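Local coordinates for protein cyclic UMP-AMP synthase (PDB 6E0K) that makes the cyclic dinucleotide 3',3'-cUAMP from UTP and ATP as the second messenger of a bacterial CBASS antiphage defence system, at residues E42-G47 / Y167-Y172. Sequence-based numbering, arbitrary orientation.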
# COMPACT_ATOMS: atom_id res chain seq x y z
N GLU A 42 0.59 -10.34 15.50
CA GLU A 42 -0.66 -10.21 14.76
C GLU A 42 -0.39 -10.40 13.28
O GLU A 42 0.73 -10.22 12.79
CB GLU A 42 -1.34 -8.87 15.02
CG GLU A 42 -0.59 -7.67 14.49
CD GLU A 42 -1.39 -6.38 14.61
OE1 GLU A 42 -2.62 -6.40 14.40
OE2 GLU A 42 -0.78 -5.34 14.93
N VAL A 43 -1.44 -10.81 12.56
CA VAL A 43 -1.35 -11.07 11.13
C VAL A 43 -2.47 -10.30 10.47
O VAL A 43 -3.65 -10.53 10.78
CB VAL A 43 -1.47 -12.58 10.82
CG1 VAL A 43 -1.23 -12.84 9.34
CG2 VAL A 43 -0.52 -13.38 11.70
N TYR A 44 -2.12 -9.38 9.57
CA TYR A 44 -3.14 -8.61 8.88
C TYR A 44 -2.71 -8.36 7.44
O TYR A 44 -1.55 -8.56 7.07
CB TYR A 44 -3.45 -7.30 9.62
CG TYR A 44 -2.31 -6.32 9.82
CD1 TYR A 44 -1.47 -6.40 10.93
CD2 TYR A 44 -2.09 -5.27 8.91
CE1 TYR A 44 -0.44 -5.48 11.13
CE2 TYR A 44 -1.06 -4.35 9.10
CZ TYR A 44 -0.25 -4.47 10.20
OH TYR A 44 0.77 -3.55 10.39
N LEU A 45 -3.68 -7.95 6.62
CA LEU A 45 -3.38 -7.66 5.23
C LEU A 45 -3.07 -6.19 5.04
O LEU A 45 -3.56 -5.33 5.78
CB LEU A 45 -4.56 -8.01 4.31
CG LEU A 45 -4.85 -9.49 4.23
CD1 LEU A 45 -5.81 -9.74 3.08
CD2 LEU A 45 -3.54 -10.28 4.03
N GLN A 46 -2.26 -5.91 4.03
CA GLN A 46 -2.07 -4.55 3.56
C GLN A 46 -2.22 -4.57 2.05
O GLN A 46 -2.64 -5.59 1.48
CB GLN A 46 -0.71 -3.98 4.00
CG GLN A 46 0.51 -4.66 3.36
CD GLN A 46 1.79 -3.86 3.64
OE1 GLN A 46 1.75 -2.64 3.79
NE2 GLN A 46 2.92 -4.56 3.69
N GLY A 47 -1.91 -3.46 1.39
CA GLY A 47 -1.92 -3.55 -0.05
C GLY A 47 -3.33 -3.50 -0.63
O GLY A 47 -4.30 -3.17 0.05
N TYR A 167 3.56 2.52 7.72
CA TYR A 167 2.35 2.79 8.50
C TYR A 167 1.11 2.23 7.80
O TYR A 167 0.17 2.96 7.50
CB TYR A 167 2.19 4.29 8.72
CG TYR A 167 3.35 4.94 9.45
CD1 TYR A 167 4.45 5.44 8.76
CD2 TYR A 167 3.34 5.04 10.83
CE1 TYR A 167 5.52 6.04 9.46
CE2 TYR A 167 4.37 5.63 11.53
CZ TYR A 167 5.46 6.12 10.84
OH TYR A 167 6.49 6.70 11.57
N PRO A 168 1.08 0.92 7.55
CA PRO A 168 -0.05 0.36 6.78
C PRO A 168 -1.39 0.51 7.46
O PRO A 168 -2.41 0.66 6.76
CB PRO A 168 0.34 -1.12 6.61
CG PRO A 168 1.22 -1.40 7.81
CD PRO A 168 2.00 -0.14 8.02
N LYS A 169 -1.45 0.46 8.79
CA LYS A 169 -2.74 0.62 9.45
C LYS A 169 -3.31 2.01 9.23
O LYS A 169 -4.52 2.17 9.06
CB LYS A 169 -2.60 0.34 10.95
CG LYS A 169 -2.16 -1.07 11.26
CD LYS A 169 -2.09 -1.27 12.76
CE LYS A 169 -1.71 -2.70 13.11
NZ LYS A 169 -1.58 -2.88 14.58
N LEU A 170 -2.45 3.04 9.26
CA LEU A 170 -2.92 4.40 9.01
C LEU A 170 -3.29 4.59 7.55
O LEU A 170 -4.26 5.29 7.24
CB LEU A 170 -1.87 5.42 9.42
CG LEU A 170 -1.65 5.48 10.92
CD1 LEU A 170 -0.56 6.48 11.22
CD2 LEU A 170 -2.94 5.86 11.61
N HIS A 171 -2.51 4.00 6.64
CA HIS A 171 -2.89 4.00 5.23
C HIS A 171 -4.31 3.45 5.05
O HIS A 171 -5.15 4.07 4.39
CB HIS A 171 -1.88 3.18 4.41
CG HIS A 171 -2.18 3.12 2.95
ND1 HIS A 171 -1.58 3.95 2.03
CD2 HIS A 171 -3.02 2.32 2.24
CE1 HIS A 171 -2.04 3.67 0.82
NE2 HIS A 171 -2.91 2.69 0.92
N TYR A 172 -4.60 2.31 5.68
CA TYR A 172 -5.93 1.72 5.57
C TYR A 172 -7.00 2.61 6.19
O TYR A 172 -8.04 2.87 5.59
CB TYR A 172 -5.94 0.33 6.21
CG TYR A 172 -7.34 -0.20 6.30
CD1 TYR A 172 -8.01 -0.58 5.16
CD2 TYR A 172 -8.00 -0.30 7.52
CE1 TYR A 172 -9.30 -1.07 5.22
CE2 TYR A 172 -9.29 -0.78 7.59
CZ TYR A 172 -9.93 -1.15 6.43
OH TYR A 172 -11.22 -1.64 6.47
O HOH W 1 -3.08 -2.70 6.55
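Lys169 NZ donates to Glu42 OE2 at 2.6 Å, a short salt bridge that reaches the oxygen on its syn side, 16° out of the carboxylate plane. A lysine suits this span: its chain is fully extended beyond CG, carrying the ammonium from the first turn of helix 168-181 to the start of strand 42-45. Lys169 NZ also forms a salt bridge with Glu151, and Glu42 OE2 accepts a hydrogen bond from Asn68 ND2, so this oxygen is gripped twice. Further along, a water bridges the backbones, donating to Leu45 O at 2.8 Å and, weakly, to Pro168 O.

Tyr44 lies between these polar links. Tyr44 CE1 meets Lys169 CE obliquely at 3.6 Å, and Pro168 CG comes to the ring edge, 3.4 Å from Tyr44 OH, while the hydroxyl is hydrogen-bonded to Gln66 OE1 on strand 61-68. Proline fits the first helical turn, where its missing N-H costs no helix hydrogen bond. Pro168 CB touches Gln46 OE1 at 3.5 Å.

Gln46 binds both UTP and ATP. At Gly47 (phi 78°) a CB would jam against Gln46 O. Helix 168-181 thus packs beside ATP-binding Gly47-Ser48, the Gly-Ser motif of polymerase-beta-like nucleotidyltransferases, ahead of magnesium-binding Asp60 and Asp62.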